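Local coordinates for sulfatase (PDB 6USS), which probably hydrolyses sulfate esters as a calcium-dependent arylsulfatase of a gut bacterium, studied here as a variant altered at its catalytic position, at residues A[39-48]-A[288-299]; A[456-464]-A[474-483]. The protein carries 1 engineered substitution. One frame throughout, in Å; residues are numbered along the deposited sequence.

Contact 1. Residues A[39-48]-A[288-299]. With CA (calcium ion), chain C.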
loop_
_atom_site.group_PDB
_atom_site.type_symbol
_atom_site.label_atom_id
_atom_site.label_comp_id
_atom_site.label_asym_id
_atom_site.label_seq_id
_atom_site.Cartn_x
_atom_site.Cartn_y
_atom_site.Cartn_z
ATOM N N PHE A 39 -7.874 -18.561 -1.959
ATOM C CA PHE A 39 -7.638 -19.158 -0.641
ATOM C C PHE A 39 -6.496 -20.150 -0.842
ATOM O O PHE A 39 -6.662 -21.181 -1.507
ATOM C CB PHE A 39 -8.923 -19.801 -0.117
ATOM C CG PHE A 39 -8.859 -20.338 1.300
ATOM C CD1 PHE A 39 -8.342 -21.597 1.565
ATOM C CD2 PHE A 39 -9.396 -19.619 2.359
ATOM C CE1 PHE A 39 -8.330 -22.111 2.869
ATOM C CE2 PHE A 39 -9.386 -20.126 3.666
ATOM C CZ PHE A 39 -8.849 -21.366 3.919
ATOM N N MET A 40 -5.326 -19.811 -0.296
ATOM C CA MET A 40 -4.083 -20.551 -0.510
ATOM C C MET A 40 -3.629 -21.155 0.811
ATOM O O MET A 40 -3.355 -20.424 1.774
ATOM C CB MET A 40 -2.984 -19.646 -1.079
ATOM C CG MET A 40 -1.669 -20.359 -1.345
ATOM S SD MET A 40 -1.661 -21.450 -2.797
ATOM C CE MET A 40 -2.065 -20.270 -4.081
ATOM N N VAL A 41 -3.530 -22.482 0.847
ATOM C CA VAL A 41 -3.014 -23.195 2.008
ATOM C C VAL A 41 -1.547 -23.508 1.773
ATOM O O VAL A 41 -1.109 -23.721 0.638
ATOM C CB VAL A 41 -3.826 -24.476 2.271
ATOM C CG1 VAL A 41 -3.424 -25.086 3.583
ATOM C CG2 VAL A 41 -5.311 -24.155 2.242
ATOM N N ASP A 42 -0.772 -23.528 2.850
ATOM C CA ASP A 42 0.663 -23.783 2.781
ATOM C C ASP A 42 0.980 -25.257 3.035
ATOM O O ASP A 42 0.498 -25.842 4.010
ATOM C CB ASP A 42 1.403 -22.920 3.799
ATOM C CG ASP A 42 2.869 -22.857 3.519
ATOM O OD1 ASP A 42 3.220 -22.996 2.327
ATOM O OD2 ASP A 42 3.667 -22.673 4.467
ATOM N N ASP A 43 1.810 -25.849 2.171
ATOM C CA ASP A 43 2.318 -27.209 2.373
ATOM C C ASP A 43 1.200 -28.239 2.529
ATOM O O ASP A 43 1.372 -29.249 3.216
ATOM C CB ASP A 43 3.252 -27.291 3.593
ATOM C CG ASP A 43 4.527 -26.477 3.424
ATOM O OD1 ASP A 43 4.777 -26.028 2.284
ATOM O OD2 ASP A 43 5.267 -26.292 4.428
ATOM N N MET A 44 0.047 -28.004 1.907
ATOM C CA MET A 44 -1.067 -28.942 1.971
ATOM C C MET A 44 -0.969 -29.954 0.823
ATOM O O MET A 44 -0.827 -29.568 -0.341
ATOM C CB MET A 44 -2.394 -28.179 1.927
ATOM C CG MET A 44 -3.643 -29.056 1.893
ATOM S SD MET A 44 -5.192 -28.148 1.686
ATOM C CE MET A 44 -6.385 -29.492 1.652
ATOM N N GLY A 45 -1.050 -31.263 1.154
ATOM C CA GLY A 45 -0.925 -32.296 0.145
ATOM C C GLY A 45 -2.227 -32.596 -0.616
ATOM O O GLY A 45 -3.333 -32.258 -0.196
ATOM N N TRP A 46 -2.063 -33.272 -1.759
ATOM C CA TRP A 46 -3.196 -33.717 -2.566
ATOM C C TRP A 46 -4.225 -34.525 -1.786
ATOM O O TRP A 46 -5.373 -34.650 -2.239
ATOM C CB TRP A 46 -2.693 -34.580 -3.712
ATOM C CG TRP A 46 -3.598 -34.669 -4.912
ATOM C CD1 TRP A 46 -4.136 -33.628 -5.620
ATOM C CD2 TRP A 46 -4.015 -35.871 -5.583
ATOM N NE1 TRP A 46 -4.867 -34.110 -6.685
ATOM C CE2 TRP A 46 -4.821 -35.480 -6.677
ATOM C CE3 TRP A 46 -3.803 -37.233 -5.353
ATOM C CZ2 TRP A 46 -5.407 -36.407 -7.548
ATOM C CZ3 TRP A 46 -4.387 -38.156 -6.219
ATOM C CH2 TRP A 46 -5.172 -37.735 -7.310
ATOM N N GLN A 47 -3.846 -35.109 -0.650
ATOM C CA GLN A 47 -4.749 -35.972 0.099
ATOM C C GLN A 47 -4.953 -35.498 1.530
ATOM O O GLN A 47 -5.450 -36.272 2.359
ATOM C CB GLN A 47 -4.223 -37.410 0.087
ATOM C CG GLN A 47 -4.282 -38.095 -1.282
ATOM C CD GLN A 47 -5.649 -38.680 -1.569
ATOM O OE1 GLN A 47 -6.416 -38.940 -0.648
ATOM N NE2 GLN A 47 -5.954 -38.913 -2.848
ATOM N N ASP A 48 -4.581 -34.257 1.845
ATOM C CA ASP A 48 -4.740 -33.696 3.190
ATOM C C ASP A 48 -6.115 -33.056 3.375
ATOM O O ASP A 48 -6.250 -31.912 3.801
ATOM C CB ASP A 48 -3.624 -32.698 3.462
ATOM C CG ASP A 48 -2.264 -33.360 3.495
ATOM O OD1 ASP A 48 -2.211 -34.612 3.595
ATOM O OD2 ASP A 48 -1.249 -32.631 3.409
ATOM N N TYR A 288 -1.737 -33.000 12.986
ATOM C CA TYR A 288 -1.852 -32.640 11.576
ATOM C C TYR A 288 -3.318 -32.503 11.178
ATOM O O TYR A 288 -3.728 -31.481 10.614
ATOM C CB TYR A 288 -1.137 -33.675 10.696
ATOM C CG TYR A 288 -0.724 -33.173 9.311
ATOM C CD1 TYR A 288 0.235 -32.168 9.160
ATOM C CD2 TYR A 288 -1.276 -33.721 8.155
ATOM C CE1 TYR A 288 0.621 -31.712 7.887
ATOM C CE2 TYR A 288 -0.898 -33.275 6.889
ATOM C CZ TYR A 288 0.049 -32.268 6.763
ATOM O OH TYR A 288 0.417 -31.834 5.511
ATOM N N ALA A 289 -4.127 -33.519 11.491
ATOM C CA ALA A 289 -5.558 -33.476 11.194
ATOM C C ALA A 289 -6.211 -32.219 11.751
ATOM O O ALA A 289 -7.091 -31.628 11.111
ATOM C CB ALA A 289 -6.246 -34.717 11.762
ATOM N N ALA A 290 -5.781 -31.794 12.945
ATOM C CA ALA A 290 -6.358 -30.614 13.568
ATOM C C ALA A 290 -5.960 -29.340 12.822
ATOM O O ALA A 290 -6.775 -28.416 12.690
ATOM C CB ALA A 290 -5.952 -30.559 15.038
ATOM N N LEU A 291 -4.723 -29.271 12.308
ATOM C CA LEU A 291 -4.345 -28.145 11.453
ATOM C C LEU A 291 -5.209 -28.104 10.200
ATOM O O LEU A 291 -5.668 -27.034 9.785
ATOM C CB LEU A 291 -2.875 -28.235 11.055
ATOM C CG LEU A 291 -1.847 -27.935 12.134
ATOM C CD1 LEU A 291 -0.452 -27.619 11.521
ATOM C CD2 LEU A 291 -2.360 -26.806 13.004
ATOM N N ILE A 292 -5.446 -29.273 9.596
ATOM C CA ILE A 292 -6.244 -29.361 8.378
ATOM C C ILE A 292 -7.660 -28.871 8.637
ATOM O O ILE A 292 -8.241 -28.155 7.815
ATOM C CB ILE A 292 -6.223 -30.805 7.837
ATOM C CG1 ILE A 292 -4.876 -31.105 7.159
ATOM C CG2 ILE A 292 -7.390 -31.062 6.904
ATOM C CD1 ILE A 292 -4.597 -32.585 6.980
ATOM N N GLU A 293 -8.223 -29.212 9.796
ATOM C CA GLU A 293 -9.613 -28.866 10.050
ATOM C C GLU A 293 -9.775 -27.392 10.386
ATOM O O GLU A 293 -10.796 -26.793 10.040
ATOM C CB GLU A 293 -10.192 -29.734 11.172
ATOM C CG GLU A 293 -11.731 -29.744 11.150
ATOM C CD GLU A 293 -12.393 -30.388 12.371
ATOM O OE1 GLU A 293 -11.750 -31.208 13.065
ATOM O OE2 GLU A 293 -13.584 -30.076 12.618
ATOM N N GLY A 294 -8.786 -26.793 11.045
ATOM C CA GLY A 294 -8.868 -25.374 11.343
ATOM C C GLY A 294 -8.697 -24.523 10.100
ATOM O O GLY A 294 -9.312 -23.460 9.976
ATOM N N MET A 295 -7.859 -24.976 9.162
ATOM C CA MET A 295 -7.843 -24.367 7.839
ATOM C C MET A 295 -9.234 -24.414 7.223
ATOM O O MET A 295 -9.743 -23.405 6.728
ATOM C CB MET A 295 -6.830 -25.085 6.944
ATOM C CG MET A 295 -6.879 -24.657 5.480
ATOM S SD MET A 295 -8.075 -25.596 4.495
ATOM C CE MET A 295 -7.362 -27.228 4.541
ATOM N N ASP A 296 -9.867 -25.587 7.256
ATOM C CA ASP A 296 -11.183 -25.748 6.654
ATOM C C ASP A 296 -12.247 -24.915 7.373
ATOM O O ASP A 296 -13.212 -24.462 6.739
ATOM C CB ASP A 296 -11.567 -27.228 6.645
ATOM C CG ASP A 296 -12.860 -27.492 5.875
ATOM O OD1 ASP A 296 -12.798 -27.651 4.626
ATOM O OD2 ASP A 296 -13.932 -27.551 6.516
ATOM N N LYS A 297 -12.100 -24.713 8.689
ATOM C CA LYS A 297 -13.029 -23.845 9.405
ATOM C C LYS A 297 -12.924 -22.421 8.898
ATOM O O LYS A 297 -13.935 -21.718 8.769
ATOM C CB LYS A 297 -12.756 -23.886 10.906
ATOM C CG LYS A 297 -13.603 -22.917 11.721
ATOM C CD LYS A 297 -13.117 -22.850 13.173
ATOM C CE LYS A 297 -13.982 -21.930 14.041
ATOM N NZ LYS A 297 -14.019 -20.523 13.580
ATOM N N SER A 298 -11.697 -21.982 8.600
ATOM C CA SER A 298 -11.502 -20.664 8.012
ATOM C C SER A 298 -12.231 -20.548 6.667
ATOM O O SER A 298 -12.917 -19.547 6.404
ATOM C CB SER A 298 -10.003 -20.390 7.873
ATOM O OG SER A 298 -9.742 -19.193 7.156
ATOM N N LEU A 299 -12.102 -21.573 5.808
ATOM C CA LEU A 299 -12.787 -21.554 4.518
ATOM C C LEU A 299 -14.290 -21.442 4.712
ATOM O O LEU A 299 -14.959 -20.639 4.053
ATOM C CB LEU A 299 -12.449 -22.806 3.713
ATOM C CG LEU A 299 -13.153 -22.953 2.352
ATOM C CD1 LEU A 299 -12.561 -22.022 1.292
ATOM C CD2 LEU A 299 -13.109 -24.378 1.882
HETATM CA CA CA C . 4.824 -24.083 1.093
HETATM O O HOH W 1 2.752 -30.531 5.124
#
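Tyr288 gives its hydroxyl proton to Asp48, OH to OD2 2.8 Å, with the carboxylate nearly perpendicular to the phenol ring. The same OD2 also accepts the amide of Gly45, N to OD2 2.6 Å. The two donors arrive from opposite faces of the carboxylate, so OD2 bridges the first residue of the type I turn Gly45-Asp48 to the helix, alongside the turn's own backbone bond. A water donates to both Tyr288 OH and Asp43 O, linking the helix to a calcium ligand's backbone. One turn on, Ile292 packs both arms on Asp48, CG2 to the backbone O 3.4 Å and CD1 to CB 3.7 Å. Met295, long and flexible, bends at chi2 (-87°) and chi3: CG meets Val41 CG2 at 3.6 Å, SD lies at the edge of the Phe39 ring in a Met-aromatic contact, and CE touches Met44 SD. Ser298 OG, bonded to Thr236, sits at that ring's edge, while Leu299 lies over one face in a CH-pi contact, CD1 4.1 Å from the Phe39 centroid. Asp42 and Asp43 each bind calcium through OD1, alongside Cys88 (engineered), Asp322 and Asn323; Asp43 OD2 pairs with Lys348. The chemistry implies a division of labour: apolar packing holds strand 35-41's end, and a buried polar network shapes the loop following the metal ligands.

Contact 2. Residues A[456-464]-A[474-483]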
loop_
_atom_site.group_PDB
_atom_site.type_symbol
_atom_site.label_atom_id
_atom_site.label_comp_id
_atom_site.label_asym_id
_atom_site.label_seq_id
_atom_site.Cartn_x
_atom_site.Cartn_y
_atom_site.Cartn_z
ATOM N N GLU A 456 22.612 -34.201 -10.306
ATOM C CA GLU A 456 23.742 -34.666 -9.510
ATOM C C GLU A 456 24.480 -35.814 -10.191
ATOM O O GLU A 456 25.707 -35.919 -10.058
ATOM C CB GLU A 456 23.291 -35.065 -8.095
ATOM C CG GLU A 456 24.428 -35.021 -7.055
ATOM C CD GLU A 456 24.030 -35.525 -5.660
ATOM O OE1 GLU A 456 22.839 -35.383 -5.280
ATOM O OE2 GLU A 456 24.923 -36.041 -4.935
ATOM N N ASN A 457 23.772 -36.668 -10.940
ATOM C CA ASN A 457 24.455 -37.756 -11.627
ATOM C C ASN A 457 23.900 -38.037 -13.018
ATOM O O ASN A 457 24.219 -39.087 -13.579
ATOM C CB ASN A 457 24.388 -39.034 -10.793
ATOM C CG ASN A 457 22.961 -39.521 -10.592
ATOM O OD1 ASN A 457 22.002 -38.816 -10.930
ATOM N ND2 ASN A 457 22.811 -40.731 -10.048
ATOM N N GLY A 458 23.073 -37.151 -13.583
ATOM C CA GLY A 458 22.532 -37.348 -14.920
ATOM C C GLY A 458 21.471 -38.422 -15.045
ATOM O O GLY A 458 21.087 -38.772 -16.168
ATOM N N LYS A 459 21.003 -38.977 -13.931
ATOM C CA LYS A 459 19.964 -39.994 -13.973
ATOM C C LYS A 459 18.686 -39.408 -14.565
ATOM O O LYS A 459 18.333 -38.256 -14.295
ATOM C CB LYS A 459 19.722 -40.525 -12.551
ATOM C CG LYS A 459 18.557 -41.477 -12.383
ATOM C CD LYS A 459 18.961 -42.922 -12.718
ATOM C CE LYS A 459 17.761 -43.884 -12.633
ATOM N NZ LYS A 459 17.920 -45.047 -13.566
ATOM N N LYS A 460 17.995 -40.196 -15.390
ATOM C CA LYS A 460 16.708 -39.800 -15.944
ATOM C C LYS A 460 15.638 -40.821 -15.568
ATOM O O LYS A 460 15.901 -42.026 -15.537
ATOM C CB LYS A 460 16.791 -39.636 -17.468
ATOM C CG LYS A 460 17.725 -38.498 -17.930
ATOM C CD LYS A 460 17.681 -38.317 -19.456
ATOM C CE LYS A 460 18.519 -37.132 -19.923
ATOM N NZ LYS A 460 19.143 -37.360 -21.259
ATOM N N GLU A 461 14.439 -40.328 -15.242
ATOM C CA GLU A 461 13.282 -41.162 -14.920
ATOM C C GLU A 461 12.106 -40.736 -15.789
ATOM O O GLU A 461 11.835 -39.538 -15.944
ATOM C CB GLU A 461 12.896 -41.063 -13.437
ATOM C CG GLU A 461 13.916 -41.668 -12.502
ATOM C CD GLU A 461 13.503 -41.609 -11.040
ATOM O OE1 GLU A 461 12.722 -40.706 -10.666
ATOM O OE2 GLU A 461 13.975 -42.467 -10.256
ATOM N N LEU A 462 11.428 -41.714 -16.382
ATOM C CA LEU A 462 10.295 -41.454 -17.258
ATOM C C LEU A 462 9.096 -42.197 -16.697
ATOM O O LEU A 462 9.162 -43.413 -16.491
ATOM C CB LEU A 462 10.601 -41.899 -18.689
ATOM C CG LEU A 462 9.459 -41.736 -19.700
ATOM C CD1 LEU A 462 9.230 -40.284 -19.960
ATOM C CD2 LEU A 462 9.772 -42.436 -20.997
ATOM N N PHE A 463 8.015 -41.475 -16.424
ATOM C CA PHE A 463 6.821 -42.096 -15.868
ATOM C C PHE A 463 5.616 -41.777 -16.734
ATOM O O PHE A 463 5.478 -40.661 -17.247
ATOM C CB PHE A 463 6.541 -41.637 -14.429
ATOM C CG PHE A 463 7.660 -41.938 -13.452
ATOM C CD1 PHE A 463 7.814 -43.208 -12.917
ATOM C CD2 PHE A 463 8.544 -40.941 -13.061
ATOM C CE1 PHE A 463 8.841 -43.481 -12.019
ATOM C CE2 PHE A 463 9.568 -41.201 -12.159
ATOM C CZ PHE A 463 9.720 -42.470 -11.641
ATOM N N ASN A 464 4.750 -42.766 -16.882
ATOM C CA ASN A 464 3.419 -42.576 -17.443
ATOM C C ASN A 464 2.494 -42.263 -16.279
ATOM O O ASN A 464 2.018 -43.169 -15.596
ATOM C CB ASN A 464 2.951 -43.820 -18.189
ATOM C CG ASN A 464 1.810 -43.522 -19.132
ATOM O OD1 ASN A 464 0.700 -43.194 -18.705
ATOM N ND2 ASN A 464 2.079 -43.617 -20.424
ATOM N N ASN A 474 9.889 -46.632 -13.500
ATOM C CA ASN A 474 10.681 -45.869 -14.457
ATOM C C ASN A 474 10.713 -46.602 -15.795
ATOM O O ASN A 474 11.198 -47.735 -15.879
ATOM C CB ASN A 474 12.087 -45.682 -13.893
ATOM C CG ASN A 474 13.004 -44.910 -14.812
ATOM O OD1 ASN A 474 12.574 -44.353 -15.827
ATOM N ND2 ASN A 474 14.279 -44.853 -14.446
ATOM N N LEU A 475 10.193 -45.962 -16.840
ATOM C CA LEU A 475 10.088 -46.556 -18.167
ATOM C C LEU A 475 11.071 -45.944 -19.159
ATOM O O LEU A 475 10.849 -46.022 -20.372
ATOM C CB LEU A 475 8.661 -46.414 -18.698
ATOM C CG LEU A 475 7.545 -47.183 -17.999
ATOM C CD1 LEU A 475 6.215 -46.579 -18.363
ATOM C CD2 LEU A 475 7.589 -48.638 -18.398
ATOM N N ALA A 476 12.149 -45.325 -18.670
ATOM C CA ALA A 476 13.146 -44.736 -19.561
ATOM C C ALA A 476 13.722 -45.777 -20.521
ATOM O O ALA A 476 13.787 -45.553 -21.735
ATOM C CB ALA A 476 14.261 -44.078 -18.736
ATOM N N ALA A 477 14.138 -46.931 -19.992
ATOM C CA ALA A 477 14.723 -47.969 -20.832
ATOM C C ALA A 477 13.743 -48.436 -21.903
ATOM O O ALA A 477 14.139 -48.738 -23.036
ATOM C CB ALA A 477 15.175 -49.140 -19.962
ATOM N N GLN A 478 12.458 -48.491 -21.562
ATOM C CA GLN A 478 11.429 -48.963 -22.481
ATOM C C GLN A 478 11.107 -47.966 -23.596
ATOM O O GLN A 478 10.498 -48.360 -24.597
ATOM C CB GLN A 478 10.148 -49.273 -21.696
ATOM C CG GLN A 478 10.003 -50.722 -21.269
ATOM C CD GLN A 478 9.273 -51.553 -22.311
ATOM O OE1 GLN A 478 8.498 -51.024 -23.118
ATOM N NE2 GLN A 478 9.513 -52.861 -22.301
ATOM N N HIS A 479 11.467 -46.688 -23.439
ATOM C CA HIS A 479 11.070 -45.645 -24.388
ATOM C C HIS A 479 12.211 -44.661 -24.604
ATOM O O HIS A 479 12.103 -43.471 -24.295
ATOM C CB HIS A 479 9.817 -44.930 -23.903
ATOM C CG HIS A 479 8.606 -45.799 -23.904
ATOM N ND1 HIS A 479 8.174 -46.472 -22.781
ATOM C CD2 HIS A 479 7.742 -46.120 -24.894
ATOM C CE1 HIS A 479 7.088 -47.162 -23.075
ATOM N NE2 HIS A 479 6.805 -46.967 -24.351
ATOM N N PRO A 480 13.323 -45.129 -25.167
ATOM C CA PRO A 480 14.450 -44.211 -25.397
ATOM C C PRO A 480 14.085 -43.076 -26.334
ATOM O O PRO A 480 14.582 -41.955 -26.172
ATOM C CB PRO A 480 15.526 -45.133 -25.988
ATOM C CG PRO A 480 14.736 -46.270 -26.635
ATOM C CD PRO A 480 13.511 -46.453 -25.798
ATOM N N ASP A 481 13.224 -43.359 -27.321
ATOM C CA ASP A 481 12.669 -42.327 -28.193
ATOM C C ASP A 481 12.117 -41.160 -27.375
ATOM O O ASP A 481 12.437 -39.991 -27.630
ATOM C CB ASP A 481 11.580 -42.941 -29.101
ATOM C CG ASP A 481 10.644 -43.993 -28.359
ATOM O OD1 ASP A 481 11.143 -44.843 -27.574
ATOM O OD2 ASP A 481 9.401 -43.998 -28.595
ATOM N N ILE A 482 11.306 -41.472 -26.362
ATOM C CA ILE A 482 10.645 -40.440 -25.578
ATOM C C ILE A 482 11.662 -39.642 -24.776
ATOM O O ILE A 482 11.658 -38.402 -24.794
ATOM C CB ILE A 482 9.601 -41.074 -24.654
ATOM C CG1 ILE A 482 8.501 -41.728 -25.494
ATOM C CG2 ILE A 482 9.062 -40.030 -23.705
ATOM C CD1 ILE A 482 7.407 -42.389 -24.683
ATOM N N VAL A 483 12.537 -40.351 -24.050
ATOM C CA VAL A 483 13.507 -39.713 -23.163
ATOM C C VAL A 483 14.287 -38.644 -23.914
ATOM O O VAL A 483 14.475 -37.520 -23.426
ATOM C CB VAL A 483 14.435 -40.777 -22.544
ATOM C CG1 VAL A 483 15.543 -40.123 -21.745
ATOM C CG2 VAL A 483 13.640 -41.729 -21.653
#
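Asn474 grips the edge of strand 460-464 with its side-chain amide, and Leu475 continues the hold through its backbone. OD1 of Asn474 accepts from Leu462 N at 2.9 Å and from Ala476 N at 3.0 Å, the second bond closing an Asx turn. The two donors sit above opposite faces of the amide plane, and CG anti to the backbone N (chi1 180°) carries the amide out to the strand edge, where it spans Lys460 O to Leu462 N. Asparagine suits this place because its ND2 can also donate, though only weakly, to Lys460 O. Next to it, Leu475 N meets Leu462 O at 2.8 Å, almost straight (176°) and in the carbonyl plane.

The tight apolar part centres on Leu462. Its CD2 reaches Ile482 CG2 at 3.7 Å and also touches His479 CB and Val483 CG2, while its CB packs beside Ala476, whose small methyl allows the chain to pass close. Lys460 crosses Val483, CD to CG1 3.6 Å, before its ammonium group bonds Pro514 O. Towards solvent the fit relaxes: exposed Lys459 merely brings NZ near Asn474 ND2. Glu461 turns its carboxylate to Tyr352 and Tyr454.

With strand 449-454 bonded along its other edge, strand 460-464 receives backbone-directed hydrogen bonds beside the apolar packing of Leu462, which implies that the bonds fix the chain leading into helix 480-496 while Leu462 packs on its first turn.

In the fold
From the N terminus, strand 35-41 enters the large mixed sheet and ends at the calcium ligands; contact 1 closes a long loop of 239 residues when helix 283-308 returns to pack against that strand end. The chain then adds strand 315-321 beside strand 35-41 and supplies Asp322 to the metal site. Much later it builds the four-stranded antiparallel sheet, where contact 2 closes a nine-residue loop between segments 456-464 and 474-483, the latter leading into helix 480-496. The contacts follow in series, neither enclosing nor crossing the other, with centres about 34 Å apart. Contact 1 ties helix to sheet beside the metal; contact 2 ties helix to the smaller sheet.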